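Side-chain contacts in purine nucleoside phosphorylase (Bacillus licheniformis, PDB 6DZD), which probably splits purine nucleosides with phosphate into ribose 1-phosphate and free base, and probably also deaminates adenosine: residues A11-L16 with R66-D71; H78-A83 with R269-I274; V133-Y138 with E227-L232. One frame throughout, in Å; residues are numbered along the deposited sequence.

From the N terminus, interaction 1 closes first: the loop from 11-16 to 66-71 brings helix 59-72 against strand 14-17 near one end of a six-stranded mixed sheet. Interaction 2 opens afterwards, at 78-83, and does not close until 269-274, joining strand 80-82 at the other end of that sheet to strand 270-276 in its middle. Interaction 3 lies wholly within this long span and docks helix 225-236 on strand 133-139 of the second six-stranded sheet. Interactions 1 and 2, their centres 11 Å apart, adjoin through helix 59-72, whose Arg-66 and Val-69 touch Phe-82 and Met-271. Interaction 3, on the opposite side of the chain's centre, touches interaction 2 where Tyr-136 meets strand 270-276.

Interaction 1: A11-L16 with R66-D71; sequences APSMLL and RKKVAD
Met-14 and Val-69 meet with their side chains crossing obliquely, in a helix-on-sheet contact where helix 59-72 packs against strand 14-17 of the six-stranded mixed sheet that begins with strand 7-10. Ser-13 and Lys-68 add a more polar margin. The backbones are closest at Ser-13 and Val-69, whose CA atoms are 7.6 Å apart. The Met-14 chain is bent at its second and third torsions (-75° and -72°), which carries its sulfur and methyl toward the helix although its first bond does not aim there. SD lies 3.8 Å from Val-69 CG1, and CE lies 4.0 Å from the same CG1. The valine presents one branch, CG1, which its chi1 of 174° places anti to the backbone N; it also touches Met-271 of strand 270-276, while Met-14 reaches Phe-273 of that strand. The helix thus sits over two strands of the sheet at once.

Beside this apolar pair, Lys-68 runs extended beyond CG and passes its far end alongside Ser-13. Their polar ends do not bond to each other. Ser-13 OG gives its hydrogen bond to the carbonyl of Asn-38 and Lys-68 NZ bonds to the carbonyl of Gly-39, so strand and helix are both tied to the same loop after strand 30-35. Just before, a cis peptide bond precedes Pro-12 in the turn linking strands 7-10 and 14-17, and Pro-12 O accepts a hydrogen bond from Thr-36 OG1. Between the two polar side chains the nearest approach is Lys-68 CE to Ser-13 OG, 3.6 Å, with Lys-68 NZ at 3.9 Å from that same OG.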
# COMPACT_ATOMS: atom_id res chain seq x y z
N ALA A 11 -8.44 2.69 17.49
CA ALA A 11 -8.98 1.34 17.54
C ALA A 11 -10.49 1.34 17.25
O ALA A 11 -11.16 2.37 17.42
CB ALA A 11 -8.70 0.71 18.91
N PRO A 12 -11.04 0.20 16.80
CA PRO A 12 -10.34 -0.97 16.25
C PRO A 12 -9.84 -0.85 14.81
O PRO A 12 -8.83 -1.43 14.44
CB PRO A 12 -11.41 -2.06 16.31
CG PRO A 12 -12.67 -1.33 16.06
CD PRO A 12 -12.50 -0.00 16.77
N SER A 13 -10.56 -0.09 13.99
CA SER A 13 -10.42 -0.29 12.56
C SER A 13 -9.28 0.49 11.91
O SER A 13 -8.85 0.09 10.83
CB SER A 13 -11.76 0.05 11.88
OG SER A 13 -12.77 -0.89 12.24
N MET A 14 -8.77 1.57 12.49
CA MET A 14 -7.95 2.51 11.73
C MET A 14 -6.55 2.69 12.30
O MET A 14 -6.38 2.87 13.51
CB MET A 14 -8.59 3.89 11.67
CG MET A 14 -10.07 3.91 11.35
SD MET A 14 -10.27 3.59 9.59
CE MET A 14 -9.67 5.15 8.96
N LEU A 15 -5.57 2.70 11.41
CA LEU A 15 -4.23 3.21 11.70
C LEU A 15 -4.03 4.47 10.88
O LEU A 15 -4.16 4.43 9.65
CB LEU A 15 -3.16 2.17 11.37
CG LEU A 15 -3.00 1.04 12.37
CD1 LEU A 15 -2.32 -0.14 11.72
CD2 LEU A 15 -2.21 1.55 13.55
N LEU A 16 -3.67 5.57 11.54
CA LEU A 16 -3.61 6.88 10.89
C LEU A 16 -2.21 7.47 10.94
O LEU A 16 -1.59 7.51 12.00
CB LEU A 16 -4.58 7.86 11.56
CG LEU A 16 -6.06 7.56 11.33
CD1 LEU A 16 -6.95 8.48 12.14
CD2 LEU A 16 -6.40 7.65 9.82
N ARG A 66 -16.22 -1.06 3.81
CA ARG A 66 -15.77 0.19 3.20
C ARG A 66 -16.65 1.36 3.63
O ARG A 66 -16.15 2.45 3.92
CB ARG A 66 -15.76 0.06 1.67
CG ARG A 66 -14.75 -0.95 1.10
CD ARG A 66 -14.81 -0.97 -0.41
NE ARG A 66 -13.95 -1.98 -1.03
CZ ARG A 66 -13.75 -2.11 -2.34
NH1 ARG A 66 -12.94 -3.06 -2.83
NH2 ARG A 66 -14.35 -1.28 -3.19
N LYS A 67 -17.97 1.14 3.68
CA LYS A 67 -18.87 2.19 4.13
C LYS A 67 -18.57 2.63 5.55
O LYS A 67 -18.75 3.80 5.89
CB LYS A 67 -20.32 1.72 4.00
CG LYS A 67 -20.96 2.06 2.64
CD LYS A 67 -22.33 1.37 2.50
CE LYS A 67 -23.32 2.19 1.71
NZ LYS A 67 -24.44 1.32 1.29
N LYS A 68 -18.10 1.70 6.40
CA LYS A 68 -17.76 2.06 7.77
C LYS A 68 -16.48 2.87 7.82
O LYS A 68 -16.40 3.87 8.54
CB LYS A 68 -17.64 0.82 8.64
CG LYS A 68 -16.71 1.02 9.83
CD LYS A 68 -17.09 0.11 11.00
CE LYS A 68 -16.19 0.29 12.23
NZ LYS A 68 -16.50 -0.73 13.28
N VAL A 69 -15.47 2.47 7.03
CA VAL A 69 -14.23 3.23 7.03
C VAL A 69 -14.44 4.62 6.46
O VAL A 69 -13.97 5.61 7.03
CB VAL A 69 -13.13 2.47 6.27
CG1 VAL A 69 -11.89 3.35 6.18
CG2 VAL A 69 -12.81 1.16 6.97
N ALA A 70 -15.21 4.73 5.38
CA ALA A 70 -15.50 6.04 4.80
C ALA A 70 -16.19 6.95 5.82
O ALA A 70 -15.91 8.16 5.88
CB ALA A 70 -16.37 5.88 3.56
N ASP A 71 -17.07 6.38 6.63
CA ASP A 71 -17.80 7.21 7.59
C ASP A 71 -16.92 7.63 8.77
O ASP A 71 -17.12 8.70 9.34
CB ASP A 71 -19.06 6.46 8.04
CG ASP A 71 -20.12 6.34 6.92
OD1 ASP A 71 -19.89 6.74 5.74
OD2 ASP A 71 -21.22 5.83 7.23

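Interaction 2: H78-A83 with R269-I274; sequences HDWVFA and RMMSFI
Trp-80 NE1 is held by a hydrogen bond to Thr-75 OG1, while the six-membered side of the same indole reaches across to Met-271 and Phe-273. Strand 124-129 lies between strand 80-82 and strand 270-276 in the sheet, so the axes of 80-82 and of the 270-274 part pass 9.2 Å apart, with directions 135° apart, and the side chains bridge the gap on one face. Met-271 CE comes to Trp-80 CZ3 at 3.4 Å, its chain at about a right angle to the indole. Beyond CG that chain is extended (chi2 -179°), which sends sulfur and methyl outward to two aromatic residues. SD makes a Met-aromatic contact with Phe-82, lying 5.2 Å from the ring centroid and 71° off its normal. Phe-273 offers mainly its CB, 3.7 Å from Trp-80 CZ3, and its ring then leads away from the tryptophan toward Met-14. Helix 59-72 covers this face: Val-69 packs on Met-271, and Arg-66 makes a cation-pi contact with Phe-82. With only carbon and a thioether sulfur meeting between the strands, the contact is one of dispersion and exclusion of water, and the indole N-H is satisfied from outside it.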
# COMPACT_ATOMS: atom_id res chain seq x y z
N HIS A 78 -18.57 7.58 -2.45
CA HIS A 78 -18.66 8.01 -3.84
C HIS A 78 -17.41 8.75 -4.30
O HIS A 78 -17.14 8.78 -5.51
CB HIS A 78 -19.89 8.91 -4.03
CG HIS A 78 -21.18 8.17 -3.92
ND1 HIS A 78 -21.72 7.80 -2.71
CD2 HIS A 78 -22.02 7.70 -4.87
CE1 HIS A 78 -22.85 7.14 -2.91
NE2 HIS A 78 -23.06 7.07 -4.22
N ASP A 79 -16.65 9.34 -3.38
CA ASP A 79 -15.44 10.07 -3.72
C ASP A 79 -14.18 9.21 -3.53
O ASP A 79 -13.07 9.76 -3.43
CB ASP A 79 -15.35 11.35 -2.89
CG ASP A 79 -16.60 12.21 -3.01
OD1 ASP A 79 -17.10 12.41 -4.14
OD2 ASP A 79 -17.08 12.68 -1.95
N TRP A 80 -14.33 7.89 -3.50
CA TRP A 80 -13.21 6.98 -3.40
C TRP A 80 -12.92 6.33 -4.75
O TRP A 80 -13.80 6.19 -5.61
CB TRP A 80 -13.49 5.90 -2.35
CG TRP A 80 -13.48 6.41 -0.95
CD1 TRP A 80 -14.30 7.36 -0.43
CD2 TRP A 80 -12.61 5.99 0.10
NE1 TRP A 80 -13.99 7.57 0.89
CE2 TRP A 80 -12.95 6.75 1.25
CE3 TRP A 80 -11.57 5.07 0.20
CZ2 TRP A 80 -12.29 6.60 2.47
CZ3 TRP A 80 -10.91 4.92 1.42
CH2 TRP A 80 -11.29 5.68 2.54
N VAL A 81 -11.65 5.94 -4.95
CA VAL A 81 -11.21 5.31 -6.19
C VAL A 81 -10.36 4.09 -5.86
O VAL A 81 -9.39 4.18 -5.10
CB VAL A 81 -10.41 6.29 -7.07
CG1 VAL A 81 -9.98 5.59 -8.32
CG2 VAL A 81 -11.24 7.53 -7.38
N PHE A 82 -10.69 2.96 -6.49
CA PHE A 82 -10.07 1.66 -6.25
C PHE A 82 -9.44 1.14 -7.53
O PHE A 82 -9.76 1.59 -8.64
CB PHE A 82 -11.10 0.66 -5.68
CG PHE A 82 -11.45 0.90 -4.24
CD1 PHE A 82 -12.15 2.04 -3.86
CD2 PHE A 82 -11.09 -0.01 -3.26
CE1 PHE A 82 -12.47 2.28 -2.52
CE2 PHE A 82 -11.42 0.22 -1.93
CZ PHE A 82 -12.11 1.36 -1.56
N ALA A 83 -8.53 0.17 -7.39
CA ALA A 83 -7.77 -0.37 -8.52
C ALA A 83 -7.97 -1.87 -8.65
O ALA A 83 -8.10 -2.59 -7.66
CB ALA A 83 -6.28 -0.09 -8.40
N ARG A 269 -8.37 -8.56 3.07
CA ARG A 269 -7.40 -7.55 2.68
C ARG A 269 -7.66 -6.29 3.49
O ARG A 269 -8.82 -5.86 3.60
CB ARG A 269 -7.47 -7.18 1.19
CG ARG A 269 -7.29 -8.32 0.22
CD ARG A 269 -5.85 -8.73 0.12
NE ARG A 269 -5.65 -9.83 -0.83
CZ ARG A 269 -5.93 -11.10 -0.57
NH1 ARG A 269 -6.42 -11.46 0.61
NH2 ARG A 269 -5.70 -12.03 -1.50
N MET A 270 -6.61 -5.73 4.06
CA MET A 270 -6.67 -4.37 4.56
C MET A 270 -6.60 -3.41 3.38
O MET A 270 -6.42 -3.81 2.22
CB MET A 270 -5.53 -4.10 5.55
CG MET A 270 -5.52 -5.03 6.73
SD MET A 270 -4.71 -6.63 6.44
CE MET A 270 -3.06 -6.10 5.95
N MET A 271 -6.75 -2.11 3.65
CA MET A 271 -6.55 -1.15 2.58
C MET A 271 -5.76 0.06 3.08
O MET A 271 -5.86 0.44 4.26
CB MET A 271 -7.88 -0.70 1.95
CG MET A 271 -8.72 0.13 2.85
SD MET A 271 -10.24 0.56 2.05
CE MET A 271 -10.87 1.89 3.06
N SER A 272 -4.90 0.59 2.22
CA SER A 272 -4.31 1.90 2.45
C SER A 272 -5.16 2.95 1.72
O SER A 272 -5.78 2.67 0.70
CB SER A 272 -2.86 1.94 1.98
OG SER A 272 -2.73 1.95 0.58
N PHE A 273 -5.19 4.15 2.29
CA PHE A 273 -5.99 5.24 1.74
C PHE A 273 -5.27 6.55 1.96
O PHE A 273 -4.57 6.74 2.96
CB PHE A 273 -7.38 5.29 2.39
CG PHE A 273 -7.32 5.38 3.87
CD1 PHE A 273 -7.20 6.61 4.49
CD2 PHE A 273 -7.31 4.24 4.63
CE1 PHE A 273 -7.11 6.70 5.85
CE2 PHE A 273 -7.22 4.31 6.00
CZ PHE A 273 -7.13 5.54 6.61
N ILE A 274 -5.45 7.48 1.03
CA ILE A 274 -4.90 8.82 1.17
C ILE A 274 -5.76 9.78 0.36
O ILE A 274 -6.37 9.39 -0.64
CB ILE A 274 -3.41 8.87 0.75
CG1 ILE A 274 -2.73 10.12 1.31
CG2 ILE A 274 -3.26 8.80 -0.79
CD1 ILE A 274 -1.25 10.22 1.03

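Interaction 3: V133-Y138 with E227-L232; sequences VPVYFY and EVNRQL
Asn-229 faces Val-133 and Val-135 where helix 225-236 packs on strand 133-139, an alpha-on-beta layer against the second mixed sheet of the YfiH-like fold. Both valines project from the strand toward the helix, as alternate residues of a strand do, and Asn-229 is the helix residue that meets them. Its side chain and that of Val-133 approach from opposite directions. Asn-229 ND2 sits against the branched end of the valine, 3.9 Å from Val-133 CG1 and 4.1 Å from Val-133 CG2, while its OD1 lies on the Val-135 side, 4.5 Å from Val-135 CG2. Toward the strand ND2 meets only valine carbons among the residues of 133-138, and its hydrogen bonds lie to other partners: ND2 is bonded to Leu-225 O one turn earlier and to Thr-155 OG1, so two partners fix the rotation of this buried amide. The first torsion (chi1 -78°) puts CG beside the backbone N and lets ND2 turn back to that carbonyl. Neighbouring strand 144-150, through Ala-150, and helix 159-169, through Ala-160, complete the surroundings of Asn-229. The Val-133 side chain is about 12 Å from the bound zinc ion. On the same helix, Glu-227 and Arg-230, one turn apart, form a salt bridge: Arg-230 NH1 meets Glu-227 OE2 at 3.2 Å, with OE2 only 6° out of the guanidinium plane but NH1 38° above that of the carboxylate.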
# COMPACT_ATOMS: atom_id res chain seq x y z
N VAL A 133 3.74 -4.71 0.06
CA VAL A 133 4.25 -3.45 0.59
C VAL A 133 3.40 -2.24 0.19
O VAL A 133 3.29 -1.91 -1.00
CB VAL A 133 5.71 -3.25 0.16
CG1 VAL A 133 6.22 -1.91 0.59
CG2 VAL A 133 6.57 -4.36 0.69
N PRO A 134 2.81 -1.53 1.15
CA PRO A 134 2.14 -0.27 0.84
C PRO A 134 3.08 0.92 0.93
O PRO A 134 3.80 1.08 1.92
CB PRO A 134 1.06 -0.19 1.93
CG PRO A 134 1.42 -1.22 2.94
CD PRO A 134 2.70 -1.85 2.57
N VAL A 135 3.09 1.78 -0.08
CA VAL A 135 3.91 2.98 -0.05
C VAL A 135 3.01 4.21 -0.13
O VAL A 135 2.02 4.23 -0.86
CB VAL A 135 4.95 2.98 -1.18
CG1 VAL A 135 5.96 4.08 -0.94
CG2 VAL A 135 5.65 1.62 -1.25
N TYR A 136 3.34 5.23 0.66
CA TYR A 136 2.63 6.49 0.63
C TYR A 136 3.56 7.59 0.13
O TYR A 136 4.77 7.54 0.33
CB TYR A 136 2.10 6.86 2.02
CG TYR A 136 1.17 5.86 2.65
CD1 TYR A 136 1.66 4.67 3.18
CD2 TYR A 136 -0.20 6.10 2.76
CE1 TYR A 136 0.81 3.73 3.79
CE2 TYR A 136 -1.05 5.18 3.37
CZ TYR A 136 -0.53 3.99 3.88
OH TYR A 136 -1.33 3.06 4.49
N PHE A 137 2.99 8.57 -0.55
CA PHE A 137 3.77 9.64 -1.14
C PHE A 137 3.06 10.95 -0.88
O PHE A 137 1.87 11.07 -1.16
CB PHE A 137 3.94 9.45 -2.65
CG PHE A 137 4.59 8.17 -3.05
CD1 PHE A 137 3.85 6.99 -3.12
CD2 PHE A 137 5.93 8.15 -3.41
CE1 PHE A 137 4.45 5.81 -3.52
CE2 PHE A 137 6.54 7.00 -3.81
CZ PHE A 137 5.81 5.82 -3.87
N TYR A 138 3.80 11.94 -0.41
CA TYR A 138 3.21 13.24 -0.15
C TYR A 138 4.21 14.33 -0.48
O TYR A 138 5.33 14.32 0.03
CB TYR A 138 2.75 13.34 1.30
CG TYR A 138 2.21 14.69 1.66
CD1 TYR A 138 1.46 15.44 0.74
CD2 TYR A 138 2.43 15.22 2.92
CE1 TYR A 138 0.96 16.68 1.09
CE2 TYR A 138 1.94 16.46 3.26
CZ TYR A 138 1.21 17.18 2.35
OH TYR A 138 0.72 18.39 2.73
N GLU A 227 12.63 -2.94 2.51
CA GLU A 227 13.94 -2.32 2.40
C GLU A 227 14.32 -2.06 0.95
O GLU A 227 14.95 -1.05 0.64
CB GLU A 227 14.99 -3.20 3.10
CG GLU A 227 16.39 -2.63 3.11
CD GLU A 227 16.52 -1.30 3.86
OE1 GLU A 227 15.56 -0.86 4.56
OE2 GLU A 227 17.61 -0.69 3.74
N VAL A 228 13.96 -2.98 0.06
CA VAL A 228 14.21 -2.74 -1.35
C VAL A 228 13.43 -1.52 -1.81
O VAL A 228 13.93 -0.71 -2.59
CB VAL A 228 13.84 -3.98 -2.19
CG1 VAL A 228 14.20 -3.74 -3.64
CG2 VAL A 228 14.51 -5.21 -1.63
N ASN A 229 12.19 -1.39 -1.34
CA ASN A 229 11.42 -0.21 -1.70
C ASN A 229 12.02 1.05 -1.08
O ASN A 229 12.14 2.08 -1.76
CB ASN A 229 9.96 -0.40 -1.31
CG ASN A 229 9.22 -1.28 -2.29
OD1 ASN A 229 8.79 -0.81 -3.35
ND2 ASN A 229 9.10 -2.55 -1.97
N ARG A 230 12.42 0.99 0.19
CA ARG A 230 13.10 2.15 0.75
C ARG A 230 14.33 2.51 -0.06
O ARG A 230 14.60 3.69 -0.32
CB ARG A 230 13.46 1.91 2.21
CG ARG A 230 13.98 3.15 2.89
CD ARG A 230 14.88 2.79 4.08
NE ARG A 230 16.14 2.19 3.65
CZ ARG A 230 17.16 2.90 3.18
NH1 ARG A 230 18.29 2.31 2.80
NH2 ARG A 230 17.06 4.23 3.09
N GLN A 231 15.08 1.50 -0.49
CA GLN A 231 16.25 1.76 -1.32
C GLN A 231 15.84 2.40 -2.64
O GLN A 231 16.52 3.30 -3.13
CB GLN A 231 17.03 0.47 -1.57
CG GLN A 231 17.87 0.02 -0.38
CD GLN A 231 18.84 -1.10 -0.73
OE1 GLN A 231 19.44 -1.11 -1.80
NE2 GLN A 231 19.01 -2.03 0.20
N LEU A 232 14.70 1.98 -3.19
CA LEU A 232 14.28 2.52 -4.47
C LEU A 232 13.82 3.97 -4.37
O LEU A 232 14.03 4.74 -5.31
CB LEU A 232 13.16 1.66 -5.04
CG LEU A 232 13.67 0.34 -5.60
CD1 LEU A 232 12.51 -0.66 -5.66
CD2 LEU A 232 14.33 0.55 -6.96